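Local atomic coordinates of SVS_variant_AS1 (Streptomyces sp. CWA1, PDB entry 6TJA), a protein that probably cyclises geranylgeranyl diphosphate to the diterpene spiroviolene, as an engineered class I terpene cyclase derived from a reconstructed ancestor. Residues Leu96-Pro100 and Ile164-Ala168; Phe103-Ala107 and Leu157-Ala161; Thr142-Arg148 and Ala201-Asp205; Met172-Tyr178 and Asp243-Val249; Leu268-Ile272 and Pro343-Ala347. All blocks are in the same frame, centred on the assembly; numbering follows the deposited sequence.

Contact 1 (Leu96-Pro100 and Ile164-Ala168); sequences LSTRP and IGNQA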
# COMPACT_ATOMS: atom_id res chain seq x y z
N LEU A 96 -2.44 17.86 12.81
CA LEU A 96 -1.72 16.72 12.33
C LEU A 96 -0.60 16.89 11.31
O LEU A 96 0.19 15.99 11.16
CB LEU A 96 -2.70 15.70 11.80
CG LEU A 96 -3.14 14.79 12.90
CD1 LEU A 96 -4.17 15.56 13.65
CD2 LEU A 96 -3.72 13.51 12.36
N SER A 97 -0.53 18.04 10.67
CA SER A 97 0.43 18.36 9.58
C SER A 97 1.88 18.41 10.07
O SER A 97 2.78 18.54 9.23
CB SER A 97 0.06 19.64 8.87
OG SER A 97 0.38 20.78 9.65
N THR A 98 2.12 18.37 11.38
CA THR A 98 3.49 18.35 11.94
C THR A 98 3.52 17.35 13.09
O THR A 98 4.42 17.46 13.95
CB THR A 98 3.93 19.74 12.41
OG1 THR A 98 2.94 20.20 13.32
CG2 THR A 98 4.06 20.76 11.31
N ARG A 99 2.56 16.42 13.09
CA ARG A 99 2.37 15.43 14.19
C ARG A 99 2.30 14.04 13.55
O ARG A 99 1.23 13.42 13.48
CB ARG A 99 1.18 15.85 15.07
CG ARG A 99 1.36 17.18 15.81
CD ARG A 99 2.53 17.24 16.80
NE ARG A 99 2.21 16.42 17.96
CZ ARG A 99 1.56 16.82 19.07
NH1 ARG A 99 1.20 18.08 19.23
NH2 ARG A 99 1.29 15.93 20.02
N PRO A 100 3.46 13.53 13.08
CA PRO A 100 3.50 12.26 12.36
C PRO A 100 2.89 11.13 13.19
O PRO A 100 2.19 10.32 12.59
CB PRO A 100 4.97 11.95 12.08
CG PRO A 100 5.75 13.10 12.67
CD PRO A 100 4.79 14.13 13.20
N ILE A 164 4.81 14.75 6.23
CA ILE A 164 4.50 15.26 7.60
C ILE A 164 5.69 14.99 8.55
O ILE A 164 5.98 15.86 9.42
CB ILE A 164 3.19 14.61 8.10
CG1 ILE A 164 1.98 15.16 7.35
CG2 ILE A 164 3.04 14.77 9.60
CD1 ILE A 164 0.68 14.47 7.72
N GLY A 165 6.33 13.82 8.43
CA GLY A 165 7.55 13.46 9.16
C GLY A 165 8.65 14.47 8.88
O GLY A 165 9.28 14.95 9.87
N ASN A 166 8.86 14.80 7.60
CA ASN A 166 9.89 15.80 7.17
C ASN A 166 9.57 17.16 7.80
O ASN A 166 10.51 17.79 8.36
CB ASN A 166 9.97 15.91 5.65
CG ASN A 166 10.64 14.73 4.98
OD1 ASN A 166 11.16 13.85 5.66
ND2 ASN A 166 10.61 14.69 3.65
N GLN A 167 8.30 17.55 7.79
CA GLN A 167 7.81 18.86 8.31
C GLN A 167 8.06 18.96 9.82
O GLN A 167 8.65 19.95 10.23
CB GLN A 167 6.34 19.09 7.98
CG GLN A 167 6.12 19.73 6.61
CD GLN A 167 6.79 21.08 6.46
OE1 GLN A 167 7.79 21.23 5.75
NE2 GLN A 167 6.24 22.07 7.13
N ALA A 168 7.66 17.96 10.61
CA ALA A 168 7.85 17.97 12.07
C ALA A 168 9.33 18.27 12.35
O ALA A 168 9.58 19.07 13.28
CB ALA A 168 7.43 16.67 12.70
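Ile-164 pushes its side chain into the loop that leads to Pro-100, and it has the largest buried surface of the contact. The setting is the all-helical class I terpene synthase fold: residues 96-100 turn the chain from helix 70-91 into helix 100-115, and the last turns of helix 143-169 lie against them. The branch methyl CG2 does most of the touching. It stands opposite the backbone N (CG1, chi1 -71°, lies beside that N) and reaches 3.5 Å from the carbonyl oxygen of Leu-96 and 3.7 Å from the ring nitrogen of Pro-100. That Leu-96 oxygen also accepts from Arg-99 N, a bond of 3.1 Å that holds the turn against which the methyl rests. Pro-100, the first residue of its helix, sets CG and CD of its ring against the neighbouring helix: CG is 4.0 Å from Gly-165 CA, where no side chain intervenes. From the second subunit, Asn-104 packs on this proline too. Thr-98 takes part mainly through its backbone, while its exposed side chain only skirts Gln-167 CB. The outer end is finished by Ala-168, whose CB meets Pro-100 CD at 3.7 Å and Thr-98 O at 3.4 Å.

Contact 2 (Phe103-Ala107 and Leu157-Ala161); sequences FNALA and LSGVA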
# COMPACT_ATOMS: atom_id res chain seq x y z
N PHE A 103 -0.71 11.27 12.89
CA PHE A 103 -1.09 11.05 11.48
C PHE A 103 -1.02 9.56 11.13
O PHE A 103 -1.92 9.04 10.46
CB PHE A 103 -0.28 11.89 10.51
CG PHE A 103 -0.77 11.69 9.10
CD1 PHE A 103 -1.91 12.34 8.65
CD2 PHE A 103 -0.17 10.77 8.26
CE1 PHE A 103 -2.39 12.14 7.36
CE2 PHE A 103 -0.66 10.56 6.98
CZ PHE A 103 -1.78 11.23 6.54
N ASN A 104 0.02 8.87 11.60
CA ASN A 104 0.20 7.43 11.30
C ASN A 104 -1.06 6.68 11.75
O ASN A 104 -1.45 5.73 11.06
CB ASN A 104 1.49 6.92 11.91
CG ASN A 104 2.74 7.45 11.24
OD1 ASN A 104 2.67 8.17 10.24
ND2 ASN A 104 3.88 7.05 11.75
N ALA A 105 -1.68 7.08 12.85
CA ALA A 105 -2.88 6.40 13.38
C ALA A 105 -4.08 6.76 12.50
O ALA A 105 -4.85 5.84 12.12
CB ALA A 105 -3.11 6.75 14.83
N LEU A 106 -4.24 8.04 12.15
CA LEU A 106 -5.33 8.44 11.22
C LEU A 106 -5.19 7.68 9.89
O LEU A 106 -6.18 7.14 9.42
CB LEU A 106 -5.30 9.95 11.00
CG LEU A 106 -6.33 10.47 10.01
CD1 LEU A 106 -7.73 10.42 10.60
CD2 LEU A 106 -6.02 11.89 9.56
N ALA A 107 -4.00 7.65 9.29
CA ALA A 107 -3.74 6.98 7.99
C ALA A 107 -4.19 5.52 8.10
O ALA A 107 -4.77 4.97 7.13
CB ALA A 107 -2.29 7.05 7.63
N LEU A 157 -1.18 7.78 1.16
CA LEU A 157 -1.10 8.04 2.61
C LEU A 157 0.34 7.88 3.11
O LEU A 157 0.72 8.75 3.89
CB LEU A 157 -2.07 7.15 3.38
CG LEU A 157 -3.56 7.45 3.16
CD1 LEU A 157 -4.42 6.39 3.81
CD2 LEU A 157 -3.91 8.83 3.69
N SER A 158 1.11 6.87 2.69
CA SER A 158 2.55 6.68 3.04
C SER A 158 3.40 7.87 2.58
O SER A 158 4.40 8.17 3.23
CB SER A 158 3.12 5.43 2.45
OG SER A 158 2.37 4.33 2.92
N GLY A 159 3.08 8.46 1.44
CA GLY A 159 3.79 9.66 0.98
C GLY A 159 3.52 10.82 1.91
O GLY A 159 4.48 11.53 2.25
N VAL A 160 2.25 11.02 2.29
CA VAL A 160 1.81 12.12 3.19
C VAL A 160 2.50 11.93 4.55
O VAL A 160 3.00 12.91 5.08
CB VAL A 160 0.28 12.21 3.33
CG1 VAL A 160 -0.09 13.25 4.35
CG2 VAL A 160 -0.41 12.52 2.00
N ALA A 161 2.53 10.71 5.07
CA ALA A 161 3.16 10.37 6.36
C ALA A 161 4.64 10.75 6.32
O ALA A 161 5.09 11.36 7.28
CB ALA A 161 2.97 8.88 6.66
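Phe-103 points its ring across to the facing helix and meets Val-160 at about a right angle, the ring's far end against one methyl of the valine. CZ comes to 3.4 Å from Val-160 CG1, a snug fit. The ring gets there because CG is opposite the backbone N, chi1 -176°, which carries it out from its own helix. One edge looks at the carbonyl of Leu-157: the oxygen lies near the ring plane, 3.8 Å from Phe-103 CE2, and is already bonded within its helix to Ala-161 N. Further along the ring, CD2 sits 4.0 Å from Ala-161 CB. These are two antiparallel helices of the class I terpene synthase bundle, 100-115 and 143-169; their axes here stand 10.2 Å apart at 173°. Cys-91 of helix 70-91 touches both Phe-103 and Val-160, bringing a third helix against the pair. One turn on from the phenylalanine, Ala-107 CB meets Leu-157 CB at 4.3 Å, and Leu-157 CD1 rests on the Ala-107 carbonyl oxygen. Asn-104 brings its amide oxygen OD1 to within 3.7 Å of Ala-161 CB, while its polar end belongs to the dimer interface, hydrogen-bonded to Asn-104 of the second subunit.

Contact 3 (Thr142-Arg148 and Ala201-Asp205); sequences TPTQVRR and AEVPD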
# COMPACT_ATOMS: atom_id res chain seq x y z
N THR A 142 -14.74 -4.25 -10.55
CA THR A 142 -14.38 -5.61 -10.08
C THR A 142 -13.58 -5.53 -8.76
O THR A 142 -12.93 -4.53 -8.45
CB THR A 142 -13.66 -6.41 -11.17
OG1 THR A 142 -12.35 -5.82 -11.27
CG2 THR A 142 -14.42 -6.41 -12.48
N PRO A 143 -13.67 -6.58 -7.91
CA PRO A 143 -12.80 -6.68 -6.74
C PRO A 143 -11.33 -6.39 -7.10
O PRO A 143 -10.67 -5.74 -6.31
CB PRO A 143 -13.05 -8.14 -6.26
CG PRO A 143 -14.50 -8.47 -6.74
CD PRO A 143 -14.60 -7.73 -8.06
N THR A 144 -10.86 -6.82 -8.27
CA THR A 144 -9.49 -6.55 -8.76
C THR A 144 -9.27 -5.04 -8.86
O THR A 144 -8.26 -4.54 -8.34
CB THR A 144 -9.21 -7.24 -10.10
OG1 THR A 144 -9.26 -8.65 -9.88
CG2 THR A 144 -7.85 -6.88 -10.65
N GLN A 145 -10.19 -4.31 -9.49
CA GLN A 145 -10.01 -2.86 -9.70
C GLN A 145 -10.09 -2.14 -8.36
O GLN A 145 -9.28 -1.21 -8.14
CB GLN A 145 -11.05 -2.30 -10.66
CG GLN A 145 -10.91 -2.82 -12.08
CD GLN A 145 -12.13 -2.43 -12.88
OE1 GLN A 145 -13.27 -2.67 -12.46
NE2 GLN A 145 -11.90 -1.77 -14.01
N VAL A 146 -11.01 -2.55 -7.49
CA VAL A 146 -11.13 -2.00 -6.11
C VAL A 146 -9.79 -2.20 -5.37
O VAL A 146 -9.33 -1.23 -4.74
CB VAL A 146 -12.34 -2.58 -5.35
CG1 VAL A 146 -12.31 -2.23 -3.88
CG2 VAL A 146 -13.65 -2.12 -5.97
N ARG A 147 -9.14 -3.34 -5.50
CA ARG A 147 -7.87 -3.57 -4.77
C ARG A 147 -6.78 -2.68 -5.36
O ARG A 147 -5.96 -2.17 -4.60
CB ARG A 147 -7.44 -5.03 -4.80
CG ARG A 147 -8.25 -5.94 -3.88
CD ARG A 147 -8.30 -5.54 -2.42
NE ARG A 147 -7.07 -5.77 -1.68
CZ ARG A 147 -6.85 -5.36 -0.43
NH1 ARG A 147 -7.79 -4.68 0.20
NH2 ARG A 147 -5.71 -5.64 0.17
N ARG A 148 -6.77 -2.49 -6.68
CA ARG A 148 -5.82 -1.58 -7.34
C ARG A 148 -6.00 -0.19 -6.71
O ARG A 148 -4.97 0.43 -6.40
CB ARG A 148 -5.98 -1.60 -8.86
CG ARG A 148 -5.59 -2.92 -9.50
CD ARG A 148 -5.89 -2.96 -11.00
NE ARG A 148 -5.54 -4.23 -11.60
CZ ARG A 148 -5.67 -4.54 -12.90
NH1 ARG A 148 -6.11 -3.65 -13.78
NH2 ARG A 148 -5.32 -5.74 -13.33
N ALA A 201 -13.29 -0.24 -18.53
CA ALA A 201 -12.33 -1.04 -19.32
C ALA A 201 -11.34 -1.74 -18.36
O ALA A 201 -10.26 -1.18 -18.15
CB ALA A 201 -11.70 -0.12 -20.37
N GLU A 202 -11.66 -2.94 -17.84
CA GLU A 202 -10.77 -3.71 -16.92
C GLU A 202 -9.45 -4.14 -17.61
O GLU A 202 -9.47 -5.04 -18.48
CB GLU A 202 -11.44 -4.94 -16.32
CG GLU A 202 -10.61 -5.53 -15.16
CD GLU A 202 -11.07 -6.83 -14.49
OE1 GLU A 202 -11.89 -7.60 -15.10
OE2 GLU A 202 -10.61 -7.07 -13.34
N VAL A 203 -8.30 -3.59 -17.18
CA VAL A 203 -6.97 -3.96 -17.75
C VAL A 203 -6.53 -5.28 -17.12
O VAL A 203 -6.45 -5.35 -15.90
CB VAL A 203 -5.93 -2.86 -17.53
CG1 VAL A 203 -4.61 -3.14 -18.22
CG2 VAL A 203 -6.49 -1.50 -17.90
N PRO A 204 -6.21 -6.29 -17.89
CA PRO A 204 -5.74 -7.54 -17.30
C PRO A 204 -4.44 -7.37 -16.52
O PRO A 204 -3.63 -6.60 -16.89
CB PRO A 204 -5.54 -8.43 -18.51
CG PRO A 204 -6.29 -7.81 -19.58
CD PRO A 204 -6.28 -6.36 -19.34
N ASP A 205 -4.28 -8.10 -15.43
CA ASP A 205 -3.08 -8.06 -14.59
C ASP A 205 -1.77 -8.08 -15.39
O ASP A 205 -0.91 -7.30 -15.16
CB ASP A 205 -3.06 -9.23 -13.61
CG ASP A 205 -3.57 -8.90 -12.20
OD1 ASP A 205 -4.27 -7.93 -11.95
OD2 ASP A 205 -3.33 -9.68 -11.29
O HOH W 1 -3.95 -6.35 -10.04
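Arg-148 runs out fully extended from CG to NE (chi2 175°, chi3 -178°), and this straight reach sets its guanidinium at the loop 201-205. Glu-202, likewise extended, reaches back toward the first turn of helix 143-169, which opens with a capping box: Thr-142 OG1 accepts from Gln-145 N, and Gln-145 OE1 from Thr-142 N. The guanidinium grips one oxygen end-on with two nitrogens: Val-203 O is 2.7 Å from Arg-148 NH1 and 2.8 Å from NH2. NH2 also makes a salt bridge to Asp-205 OD1, 2.8 Å long, in the guanidinium plane and on the anti lone pair of the carboxylate, at a fairly straight 163°. A water held by Arg-148 NE at 3.1 Å bonds to the same OD1, and Glu-196 pairs with NH1, so the arginine has little freedom to turn. A leucine here would probably leave the Val-203 carbonyl without its two donors and Asp-205 OD1 without its salt bridge, weakening the hold of the loop on the helix. On the first turn of the helix, Thr-144 CB packs 3.5 Å from Glu-202 OE2. That same oxygen takes a hydrogen bond from Thr-142 OG1 at 3.0 Å, the donor standing well above the carboxylate plane.

Contact 4 (Met172-Tyr178 and Asp243-Val249); sequences MPGLDDY and DQNIYSV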
# COMPACT_ATOMS: atom_id res chain seq x y z
N MET A 172 14.44 19.17 4.88
CA MET A 172 14.22 19.43 3.44
C MET A 172 14.84 18.26 2.67
O MET A 172 16.05 18.14 2.59
CB MET A 172 14.82 20.78 3.03
CG MET A 172 14.54 21.16 1.57
SD MET A 172 12.76 21.24 1.16
CE MET A 172 12.29 22.62 2.20
N PRO A 173 14.02 17.36 2.07
CA PRO A 173 14.57 16.17 1.41
C PRO A 173 15.43 16.63 0.22
O PRO A 173 15.19 17.72 -0.29
CB PRO A 173 13.32 15.39 0.97
CG PRO A 173 12.21 16.39 0.90
CD PRO A 173 12.56 17.46 1.93
N GLY A 174 16.46 15.86 -0.12
CA GLY A 174 17.20 16.01 -1.38
C GLY A 174 16.31 15.68 -2.57
O GLY A 174 15.11 15.32 -2.38
N LEU A 175 16.83 15.84 -3.79
CA LEU A 175 16.03 15.61 -5.01
C LEU A 175 15.48 14.18 -5.04
O LEU A 175 14.28 13.99 -5.36
CB LEU A 175 16.91 15.85 -6.24
CG LEU A 175 16.16 15.65 -7.54
CD1 LEU A 175 14.94 16.57 -7.55
CD2 LEU A 175 17.09 15.91 -8.73
N ASP A 176 16.31 13.19 -4.76
CA ASP A 176 15.94 11.76 -4.88
C ASP A 176 14.76 11.44 -3.95
O ASP A 176 13.78 10.86 -4.46
CB ASP A 176 17.10 10.79 -4.62
CG ASP A 176 16.80 9.39 -5.16
OD1 ASP A 176 16.50 9.27 -6.35
OD2 ASP A 176 16.90 8.45 -4.41
N ASP A 177 14.88 11.76 -2.66
CA ASP A 177 13.81 11.56 -1.64
C ASP A 177 12.55 12.39 -1.99
O ASP A 177 11.44 11.86 -1.81
CB ASP A 177 14.30 11.91 -0.23
CG ASP A 177 15.22 10.89 0.44
OD1 ASP A 177 15.42 9.83 -0.14
OD2 ASP A 177 15.70 11.17 1.56
N TYR A 178 12.71 13.65 -2.41
CA TYR A 178 11.57 14.53 -2.74
C TYR A 178 10.72 13.92 -3.87
O TYR A 178 9.47 13.95 -3.74
CB TYR A 178 11.97 15.95 -3.13
CG TYR A 178 10.75 16.75 -3.45
CD1 TYR A 178 10.41 17.02 -4.76
CD2 TYR A 178 9.85 17.08 -2.45
CE1 TYR A 178 9.23 17.68 -5.07
CE2 TYR A 178 8.66 17.74 -2.75
CZ TYR A 178 8.34 18.00 -4.07
OH TYR A 178 7.17 18.63 -4.40
N ASP A 243 8.57 25.13 2.89
CA ASP A 243 7.56 24.22 2.29
C ASP A 243 8.31 23.17 1.43
O ASP A 243 9.30 23.51 0.77
CB ASP A 243 6.50 25.02 1.52
CG ASP A 243 5.38 24.18 0.92
OD1 ASP A 243 5.28 24.13 -0.33
OD2 ASP A 243 4.60 23.58 1.71
N GLN A 244 7.88 21.91 1.49
CA GLN A 244 8.53 20.83 0.70
C GLN A 244 7.91 20.87 -0.69
O GLN A 244 6.76 20.45 -0.82
CB GLN A 244 8.38 19.47 1.38
CG GLN A 244 9.13 19.35 2.70
CD GLN A 244 8.78 18.01 3.30
OE1 GLN A 244 9.19 16.96 2.81
NE2 GLN A 244 7.92 18.02 4.30
N ASN A 245 8.59 21.48 -1.65
CA ASN A 245 8.18 21.52 -3.08
C ASN A 245 9.49 21.50 -3.87
O ASN A 245 10.56 21.70 -3.25
CB ASN A 245 7.27 22.73 -3.38
CG ASN A 245 7.94 24.06 -3.10
OD1 ASN A 245 8.92 24.42 -3.76
ND2 ASN A 245 7.46 24.79 -2.11
N ILE A 246 9.43 21.27 -5.17
CA ILE A 246 10.65 21.09 -6.03
C ILE A 246 11.55 22.32 -5.91
O ILE A 246 12.81 22.17 -5.84
CB ILE A 246 10.24 20.79 -7.49
CG1 ILE A 246 11.46 20.43 -8.33
CG2 ILE A 246 9.43 21.94 -8.09
CD1 ILE A 246 12.22 19.22 -7.83
N TYR A 247 10.93 23.50 -5.85
CA TYR A 247 11.65 24.80 -5.82
C TYR A 247 12.48 24.89 -4.53
O TYR A 247 13.68 25.11 -4.64
CB TYR A 247 10.68 25.95 -6.03
CG TYR A 247 9.83 25.75 -7.25
CD1 TYR A 247 10.37 25.79 -8.52
CD2 TYR A 247 8.51 25.39 -7.14
CE1 TYR A 247 9.59 25.60 -9.65
CE2 TYR A 247 7.72 25.17 -8.24
CZ TYR A 247 8.25 25.29 -9.50
OH TYR A 247 7.45 25.02 -10.58
N SER A 248 11.88 24.66 -3.36
CA SER A 248 12.60 24.76 -2.06
C SER A 248 13.71 23.70 -2.04
O SER A 248 14.74 23.97 -1.43
CB SER A 248 11.71 24.59 -0.85
OG SER A 248 10.54 25.37 -0.93
N VAL A 249 13.47 22.53 -2.65
CA VAL A 249 14.45 21.41 -2.64
C VAL A 249 15.69 21.84 -3.43
O VAL A 249 16.80 21.67 -2.91
CB VAL A 249 13.87 20.08 -3.16
CG1 VAL A 249 14.98 19.07 -3.43
CG2 VAL A 249 12.82 19.48 -2.23
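Val-249 and Tyr-178 make up the tight, buried half of this contact, in which the starts of two helices of the class I terpene synthase bundle, 175-185 and 246-254, are laid against each other along with the loops leading into them. The valine wedges both methyls against residues 173-178: CG1 is 3.4 Å from Pro-173 O, and CG2 is 3.6 Å from Tyr-178 CG. With its CG opposite the backbone N (chi1 180°), the tyrosine lies along residues 244-246, the carbonyl carbon of Asn-245 over one ring face and OH 3.3 Å from Asn-245 CA. That hydroxyl is bonded to Asp-229 of helix 211-231, which also accepts from Ile-246 N; in sequence Asp-229 falls within what reads as the family's NSE metal-binding motif. Leu-175 and Ile-246 run side by side and touch through their CD1 methyls at 3.8 Å. The other side is more exposed. Asp-243 is its loose member: it points away, loses little surface and mostly serves its own segment, its OD1 taking Asn-245 ND2. Asn-245 in turn caps helix 246-254 through Ser-248 N. Met-172 closes this edge with a chain folded at chi2 and chi3, leaning SD on Val-249 CG2 at 3.8 Å. Its methyl CE stops 3.4 Å from Asp-243 O, which also accepts from Ser-248 OG at 2.8 Å.

Contact 5 (Leu268-Ile272 and Pro343-Ala347); sequences LRDRI and PLPGA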
# COMPACT_ATOMS: atom_id res chain seq x y z
N LEU A 268 13.83 19.46 -15.61
CA LEU A 268 13.69 18.09 -15.22
C LEU A 268 12.28 17.51 -15.44
O LEU A 268 12.16 16.38 -15.76
CB LEU A 268 14.27 17.85 -13.84
CG LEU A 268 13.64 18.51 -12.66
CD1 LEU A 268 12.39 17.77 -12.27
CD2 LEU A 268 14.62 18.58 -11.54
N ARG A 269 11.27 18.33 -15.31
CA ARG A 269 9.84 17.93 -15.49
C ARG A 269 9.64 17.60 -16.97
O ARG A 269 9.06 16.54 -17.29
CB ARG A 269 8.93 19.05 -14.95
CG ARG A 269 7.43 18.86 -15.18
CD ARG A 269 7.06 19.39 -16.54
NE ARG A 269 5.63 19.36 -16.83
CZ ARG A 269 5.13 19.41 -18.06
NH1 ARG A 269 5.94 19.48 -19.10
NH2 ARG A 269 3.83 19.37 -18.24
N ASP A 270 10.17 18.46 -17.84
CA ASP A 270 10.11 18.29 -19.30
C ASP A 270 10.88 17.02 -19.72
O ASP A 270 10.39 16.28 -20.57
CB ASP A 270 10.62 19.55 -19.99
CG ASP A 270 9.66 20.73 -19.98
OD1 ASP A 270 8.54 20.60 -19.45
OD2 ASP A 270 10.07 21.78 -20.48
N ARG A 271 12.02 16.76 -19.10
CA ARG A 271 12.80 15.53 -19.40
C ARG A 271 11.90 14.32 -19.10
O ARG A 271 11.87 13.39 -19.92
CB ARG A 271 14.12 15.57 -18.63
CG ARG A 271 14.89 14.27 -18.76
CD ARG A 271 16.16 14.16 -17.94
NE ARG A 271 17.07 15.28 -18.09
CZ ARG A 271 18.40 15.18 -18.03
NH1 ARG A 271 18.97 14.00 -17.96
NH2 ARG A 271 19.16 16.25 -18.11
N ILE A 272 11.17 14.32 -17.98
CA ILE A 272 10.32 13.17 -17.56
C ILE A 272 9.15 13.04 -18.55
O ILE A 272 8.85 11.90 -18.95
CB ILE A 272 9.85 13.30 -16.11
CG1 ILE A 272 11.01 13.29 -15.13
CG2 ILE A 272 8.86 12.20 -15.77
CD1 ILE A 272 10.63 13.72 -13.72
N PRO A 343 18.51 9.29 -17.79
CA PRO A 343 18.01 9.58 -16.47
C PRO A 343 18.49 10.92 -15.91
O PRO A 343 19.54 11.43 -16.18
CB PRO A 343 18.60 8.46 -15.65
CG PRO A 343 18.67 7.36 -16.56
CD PRO A 343 19.06 7.94 -17.87
N LEU A 344 17.65 11.48 -15.09
CA LEU A 344 17.92 12.70 -14.41
C LEU A 344 19.04 12.60 -13.38
O LEU A 344 19.01 11.74 -12.56
CB LEU A 344 16.67 13.08 -13.63
CG LEU A 344 15.93 14.34 -13.95
CD1 LEU A 344 14.60 14.35 -13.22
CD2 LEU A 344 16.81 15.48 -13.51
N PRO A 345 20.03 13.48 -13.47
CA PRO A 345 21.06 13.58 -12.46
C PRO A 345 20.52 13.73 -11.04
O PRO A 345 19.64 14.55 -10.82
CB PRO A 345 21.81 14.86 -12.82
CG PRO A 345 21.62 14.97 -14.31
CD PRO A 345 20.22 14.44 -14.56
N GLY A 346 21.06 12.93 -10.12
CA GLY A 346 20.81 13.06 -8.69
C GLY A 346 19.52 12.40 -8.25
O GLY A 346 19.16 12.61 -7.12
N ALA A 347 18.85 11.61 -9.10
CA ALA A 347 17.58 10.93 -8.77
C ALA A 347 17.64 9.47 -9.23
O ALA A 347 16.87 9.04 -10.09
CB ALA A 347 16.45 11.71 -9.37
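Leu-344 has the largest buried surface of the contact and sits against one side of helix 258-283, a long helix of the class I terpene synthase bundle, at the start of a type II beta turn (Leu-344 to Ala-347) in the chain beyond helix 289-309. Its two methyls straddle the CB of Leu-268: CD2 is 3.5 Å away, tighter than carbons usually sit, and CD1 is 3.6 Å away. CD1 also meets Ile-272 CD1 at 4.1 Å, the two side chains crossing at about a right angle one turn further along the helix. The leucine's chi1 of -117° lies away from the usual staggered values, in keeping with the close fit. Beside it Arg-271 runs alongside Leu-344 at the entry to the turn, its CD 4.0 Å from Leu-344 CG. The chain bends at chi3, -51°, and the guanidinium then brings one face over Pro-345 CD, which is 3.6 Å from Arg-271 NH1. What fixes this group comes from the tail itself: NH2 forms a salt bridge with Asp-338, and NH1 bonds to the carbonyl of Ser-342. A methionine in its place would probably leave the Asp-338 carboxylate without its counter-charge and the tail at Ser-342 less firmly held to the helix. Further out, helix 211-231 backs the apolar side, Leu-226 touching Leu-268 and Met-222 touching Ile-272. On the helix's other flank Arg-269 pairs with Asp-227. The turn itself is only lightly closed, by a weak bond of 3.5 Å from Ala-347 N to Leu-344 O.

In the fold
Contacts 1, 2 and 3 all use helix 143-169, contact 3 at its start, contact 2 further along and contact 1 near its end. Contacts 1 and 2 have centres 10 Å apart and touch, Ile-164 lying on Phe-103, whereas contact 3 is about 33 Å from contact 1, centre to centre. Along the chain, both segments of contact 2 fall between those of contact 1, and the segments of contact 3 alternate with those of contacts 1, 2 and 4. All three reach the second subunit, so this helix ties the dimer interface to the bundle. Contact 4 touches both contact 1, through Asn-166 and Gln-244, and contact 5, which comes last, its centre 14 Å from that of contact 4.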